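Local coordinates for protein RNA polymerase sigma factor (Bartonella quintana, PDB 5UXX) that probably binds core RNA polymerase and promoter DNA as an ECF-type sigma-70 factor, directing transcription initiation, at residues V15-S28 against K58-Y70. Numbering follows the deposited sequence.
Sequences VLPALRAFAISLSS and KAWLFTILRNEFY
F62 packs as a knob into a hole formed by V15, A18, L19 and F22, joining helices 7-26 and 57-81 within the helical bundle of sigma-70 region 2. The segment axes cross at -30°, running in the same general direction, and no hydrogen bond links them, so the contact rests on apolar packing. The rings of F22 and F62 make an offset stack, with centroids 4.5 Å apart and planes inclined by 22°. F62 lays its CD2-CE2 side over one face of F22, bringing CE2 to 3.4 Å from F22 CG. F22 takes up this position with CG anti to its backbone N (chi1 -178°). V15 CG1 approaches the edge of the F62 ring near its plane and meets L61 CD1 at 3.7 Å. Farther along, the methyls of L65 both approach A23 CB, with CD1 lying 3.7 Å from L19 CD1 and CD2 3.7 Å from F22 CD2. Helix 115-125 also packs on this core, with L123 touching both stacked phenylalanines, while on helix 33-46 V37 meets A23 and T40 meets L65. Near the C-terminal end of helix 7-26, L26 CG sits over one face of the F69 ring, and F69 CZ approaches L26 O at 3.2 Å.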
loop_
_atom_site.group_PDB
_atom_site.type_symbol
_atom_site.label_atom_id
_atom_site.label_comp_id
_atom_site.label_asym_id
_atom_site.label_seq_id
_atom_site.Cartn_x
_atom_site.Cartn_y
_atom_site.Cartn_z
ATOM N N VAL A 15 5.307 10.852 4.347
ATOM C CA VAL A 15 4.549 9.867 3.585
ATOM C C VAL A 15 5.108 8.456 3.781
ATOM O O VAL A 15 4.391 7.463 3.641
ATOM C CB VAL A 15 4.556 10.223 2.077
ATOM C CG1 VAL A 15 3.723 9.234 1.273
ATOM C CG2 VAL A 15 4.034 11.634 1.871
ATOM N N LEU A 16 6.387 8.385 4.133
ATOM C CA LEU A 16 7.113 7.119 4.221
ATOM C C LEU A 16 6.437 6.030 5.080
ATOM O O LEU A 16 6.416 4.867 4.674
ATOM C CB LEU A 16 8.536 7.376 4.731
ATOM C CG LEU A 16 9.596 6.350 4.332
ATOM C CD1 LEU A 16 9.363 5.861 2.911
ATOM C CD2 LEU A 16 10.989 6.945 4.469
ATOM N N PRO A 17 5.890 6.386 6.262
ATOM C CA PRO A 17 5.213 5.330 7.030
ATOM C C PRO A 17 3.985 4.751 6.327
ATOM O O PRO A 17 3.772 3.541 6.371
ATOM C CB PRO A 17 4.798 6.047 8.319
ATOM C CG PRO A 17 5.748 7.171 8.445
ATOM C CD PRO A 17 5.994 7.632 7.044
ATOM N N ALA A 18 3.191 5.609 5.694
ATOM C CA ALA A 18 2.003 5.157 4.978
ATOM C C ALA A 18 2.398 4.390 3.724
ATOM O O ALA A 18 1.722 3.442 3.323
ATOM C CB ALA A 18 1.113 6.337 4.623
ATOM N N LEU A 19 3.495 4.815 3.105
ATOM C CA LEU A 19 4.024 4.153 1.921
ATOM C C LEU A 19 4.433 2.717 2.239
ATOM O O LEU A 19 4.195 1.802 1.450
ATOM C CB LEU A 19 5.217 4.932 1.363
ATOM C CG LEU A 19 5.753 4.488 0.004
ATOM C CD1 LEU A 19 4.722 4.742 -1.087
ATOM C CD2 LEU A 19 7.061 5.194 -0.313
ATOM N N ARG A 20 5.050 2.530 3.402
ATOM C CA ARG A 20 5.463 1.206 3.851
ATOM C C ARG A 20 4.257 0.322 4.157
ATOM O O ARG A 20 4.250 -0.866 3.831
ATOM C CB ARG A 20 6.362 1.317 5.085
ATOM C CG ARG A 20 6.752 -0.022 5.692
ATOM C CD ARG A 20 7.687 0.160 6.876
ATOM N NE ARG A 20 7.875 -1.079 7.623
ATOM C CZ ARG A 20 7.073 -1.491 8.600
ATOM N NH1 ARG A 20 6.026 -0.759 8.954
ATOM N NH2 ARG A 20 7.319 -2.634 9.225
ATOM N N ALA A 21 3.242 0.909 4.785
ATOM C CA ALA A 21 2.014 0.189 5.108
ATOM C C ALA A 21 1.302 -0.267 3.839
ATOM O O ALA A 21 0.695 -1.338 3.804
ATOM C CB ALA A 21 1.093 1.057 5.951
ATOM N N PHE A 22 1.380 0.560 2.802
ATOM C CA PHE A 22 0.787 0.242 1.510
ATOM C C PHE A 22 1.484 -0.954 0.874
ATOM O O PHE A 22 0.834 -1.836 0.312
ATOM C CB PHE A 22 0.855 1.455 0.580
ATOM C CG PHE A 22 0.214 1.233 -0.760
ATOM C CD1 PHE A 22 -1.101 0.805 -0.853
ATOM C CD2 PHE A 22 0.921 1.469 -1.928
ATOM C CE1 PHE A 22 -1.694 0.604 -2.086
ATOM C CE2 PHE A 22 0.333 1.271 -3.165
ATOM C CZ PHE A 22 -0.977 0.839 -3.244
ATOM N N ALA A 23 2.810 -0.977 0.969
ATOM C CA ALA A 23 3.606 -2.059 0.405
ATOM C C ALA A 23 3.314 -3.387 1.098
ATOM O O ALA A 23 3.186 -4.422 0.443
ATOM C CB ALA A 23 5.087 -1.730 0.501
ATOM N N ILE A 24 3.213 -3.351 2.422
ATOM C CA ILE A 24 2.935 -4.550 3.204
ATOM C C ILE A 24 1.530 -5.076 2.913
ATOM O O ILE A 24 1.323 -6.282 2.775
ATOM C CB ILE A 24 3.097 -4.279 4.717
ATOM C CG1 ILE A 24 4.576 -4.082 5.058
ATOM C CG2 ILE A 24 2.516 -5.417 5.541
ATOM C CD1 ILE A 24 4.824 -3.566 6.457
ATOM N N SER A 25 0.572 -4.161 2.800
ATOM C CA SER A 25 -0.805 -4.524 2.478
ATOM C C SER A 25 -0.906 -5.142 1.087
ATOM O O SER A 25 -1.726 -6.028 0.844
ATOM C CB SER A 25 -1.717 -3.299 2.571
ATOM O OG SER A 25 -1.666 -2.716 3.860
ATOM N N LEU A 26 -0.063 -4.665 0.178
ATOM C CA LEU A 26 -0.106 -5.076 -1.219
ATOM C C LEU A 26 0.636 -6.388 -1.472
ATOM O O LEU A 26 0.248 -7.173 -2.337
ATOM C CB LEU A 26 0.484 -3.973 -2.101
ATOM C CG LEU A 26 -0.284 -3.565 -3.358
ATOM C CD1 LEU A 26 -1.719 -3.198 -3.016
ATOM C CD2 LEU A 26 0.417 -2.405 -4.048
ATOM N N SER A 27 1.698 -6.621 -0.706
ATOM C CA SER A 27 2.614 -7.726 -0.971
ATOM C C SER A 27 2.016 -9.097 -0.672
ATOM O O SER A 27 1.204 -9.252 0.240
ATOM C CB SER A 27 3.899 -7.547 -0.160
ATOM O OG SER A 27 3.693 -7.890 1.200
ATOM N N SER A 28 2.431 -10.091 -1.455
ATOM C CA SER A 28 2.003 -11.470 -1.253
ATOM C C SER A 28 3.083 -12.260 -0.523
ATOM O O SER A 28 2.856 -13.385 -0.077
ATOM C CB SER A 28 1.672 -12.133 -2.590
ATOM O OG SER A 28 2.797 -12.129 -3.453
ATOM N N LYS A 58 1.412 12.160 -2.324
ATOM C CA LYS A 58 1.172 10.822 -1.797
ATOM C C LYS A 58 0.702 9.888 -2.906
ATOM O O LYS A 58 1.162 8.753 -3.010
ATOM C CB LYS A 58 0.145 10.865 -0.663
ATOM C CG LYS A 58 0.061 9.584 0.151
ATOM C CD LYS A 58 -1.063 9.652 1.173
ATOM C CE LYS A 58 -0.915 10.865 2.079
ATOM N NZ LYS A 58 -2.104 11.051 2.958
ATOM N N ALA A 59 -0.210 10.379 -3.740
ATOM C CA ALA A 59 -0.713 9.601 -4.867
ATOM C C ALA A 59 0.391 9.346 -5.888
ATOM O O ALA A 59 0.444 8.284 -6.509
ATOM C CB ALA A 59 -1.886 10.314 -5.522
ATOM N N TRP A 60 1.267 10.330 -6.056
ATOM C CA TRP A 60 2.401 10.211 -6.965
ATOM C C TRP A 60 3.354 9.116 -6.494
ATOM O O TRP A 60 3.836 8.310 -7.290
ATOM C CB TRP A 60 3.137 11.549 -7.074
ATOM C CG TRP A 60 4.244 11.564 -8.083
ATOM C CD1 TRP A 60 4.114 11.616 -9.440
ATOM C CD2 TRP A 60 5.653 11.541 -7.816
ATOM N NE1 TRP A 60 5.351 11.620 -10.035
ATOM C CE2 TRP A 60 6.314 11.575 -9.061
ATOM C CE3 TRP A 60 6.418 11.491 -6.647
ATOM C CZ2 TRP A 60 7.703 11.561 -9.170
ATOM C CZ3 TRP A 60 7.798 11.478 -6.758
ATOM C CH2 TRP A 60 8.425 11.513 -8.010
ATOM N N LEU A 61 3.613 9.092 -5.190
ATOM C CA LEU A 61 4.512 8.110 -4.594
ATOM C C LEU A 61 3.907 6.710 -4.611
ATOM O O LEU A 61 4.592 5.733 -4.913
ATOM C CB LEU A 61 4.862 8.514 -3.160
ATOM C CG LEU A 61 5.742 9.759 -3.025
ATOM C CD1 LEU A 61 5.829 10.210 -1.577
ATOM C CD2 LEU A 61 7.126 9.490 -3.585
ATOM N N PHE A 62 2.621 6.619 -4.281
ATOM C CA PHE A 62 1.916 5.342 -4.268
ATOM C C PHE A 62 1.856 4.727 -5.663
ATOM O O PHE A 62 1.912 3.507 -5.814
ATOM C CB PHE A 62 0.501 5.512 -3.711
ATOM C CG PHE A 62 0.421 5.429 -2.209
ATOM C CD1 PHE A 62 1.282 6.163 -1.408
ATOM C CD2 PHE A 62 -0.524 4.619 -1.600
ATOM C CE1 PHE A 62 1.204 6.087 -0.029
ATOM C CE2 PHE A 62 -0.607 4.540 -0.221
ATOM C CZ PHE A 62 0.258 5.274 0.565
ATOM N N THR A 63 1.741 5.580 -6.677
ATOM C CA THR A 63 1.711 5.132 -8.064
ATOM C C THR A 63 3.016 4.439 -8.447
ATOM O O THR A 63 3.009 3.403 -9.112
ATOM C CB THR A 63 1.457 6.305 -9.030
ATOM O OG1 THR A 63 0.241 6.970 -8.666
ATOM C CG2 THR A 63 1.347 5.805 -10.464
ATOM N N ILE A 64 4.135 5.019 -8.023
ATOM C CA ILE A 64 5.446 4.441 -8.299
ATOM C C ILE A 64 5.598 3.072 -7.641
ATOM O O ILE A 64 6.057 2.120 -8.273
ATOM C CB ILE A 64 6.579 5.366 -7.815
ATOM C CG1 ILE A 64 6.563 6.681 -8.597
ATOM C CG2 ILE A 64 7.930 4.679 -7.956
ATOM C CD1 ILE A 64 7.576 7.696 -8.111
ATOM N N LEU A 65 5.195 2.975 -6.377
ATOM C CA LEU A 65 5.290 1.719 -5.639
ATOM C C LEU A 65 4.364 0.664 -6.234
ATOM O O LEU A 65 4.759 -0.490 -6.404
ATOM C CB LEU A 65 4.964 1.935 -4.157
ATOM C CG LEU A 65 5.278 0.773 -3.206
ATOM C CD1 LEU A 65 5.767 1.294 -1.865
ATOM C CD2 LEU A 65 4.068 -0.130 -3.007
ATOM N N ARG A 66 3.131 1.063 -6.537
ATOM C CA ARG A 66 2.158 0.160 -7.143
ATOM C C ARG A 66 2.669 -0.442 -8.448
ATOM O O ARG A 66 2.577 -1.650 -8.663
ATOM C CB ARG A 66 0.840 0.894 -7.406
ATOM C CG ARG A 66 -0.017 0.216 -8.459
ATOM C CD ARG A 66 -0.913 1.196 -9.191
ATOM N NE ARG A 66 -1.343 0.660 -10.481
ATOM C CZ ARG A 66 -2.418 -0.103 -10.657
ATOM N NH1 ARG A 66 -3.183 -0.424 -9.625
ATOM N NH2 ARG A 66 -2.728 -0.544 -11.868
ATOM N N ASN A 67 3.228 0.404 -9.308
ATOM C CA ASN A 67 3.675 -0.037 -10.621
ATOM C C ASN A 67 4.920 -0.906 -10.529
ATOM O O ASN A 67 5.088 -1.848 -11.301
ATOM C CB ASN A 67 3.937 1.167 -11.529
ATOM C CG ASN A 67 2.656 1.829 -12.000
ATOM O OD1 ASN A 67 1.620 1.177 -12.134
ATOM N ND2 ASN A 67 2.720 3.131 -12.254
ATOM N N GLU A 68 5.790 -0.585 -9.578
ATOM C CA GLU A 68 6.979 -1.389 -9.343
ATOM C C GLU A 68 6.595 -2.757 -8.796
ATOM O O GLU A 68 7.208 -3.765 -9.140
ATOM C CB GLU A 68 7.935 -0.676 -8.381
ATOM C CG GLU A 68 9.149 -1.503 -7.977
ATOM C CD GLU A 68 10.055 -1.846 -9.149
ATOM O OE1 GLU A 68 9.981 -1.159 -10.189
ATOM O OE2 GLU A 68 10.842 -2.808 -9.027
ATOM N N PHE A 69 5.562 -2.787 -7.958
ATOM C CA PHE A 69 5.093 -4.032 -7.361
ATOM C C PHE A 69 4.550 -4.998 -8.410
ATOM O O PHE A 69 4.909 -6.174 -8.423
ATOM C CB PHE A 69 4.019 -3.753 -6.308
ATOM C CG PHE A 69 3.258 -4.977 -5.884
ATOM C CD1 PHE A 69 3.850 -5.929 -5.068
ATOM C CD2 PHE A 69 1.952 -5.178 -6.300
ATOM C CE1 PHE A 69 3.154 -7.059 -4.676
ATOM C CE2 PHE A 69 1.249 -6.305 -5.911
ATOM C CZ PHE A 69 1.852 -7.247 -5.099
ATOM N N TYR A 70 3.685 -4.497 -9.287
ATOM C CA TYR A 70 3.100 -5.332 -10.331
ATOM C C TYR A 70 4.167 -5.755 -11.335
ATOM O O TYR A 70 4.067 -6.817 -11.951
ATOM C CB TYR A 70 1.957 -4.598 -11.039
ATOM C CG TYR A 70 0.709 -4.470 -10.195
ATOM C CD1 TYR A 70 0.012 -5.597 -9.778
ATOM C CD2 TYR A 70 0.225 -3.225 -9.817
ATOM C CE1 TYR A 70 -1.129 -5.486 -9.004
ATOM C CE2 TYR A 70 -0.915 -3.104 -9.044
ATOM C CZ TYR A 70 -1.587 -4.236 -8.641
ATOM O OH TYR A 70 -2.723 -4.118 -7.873
#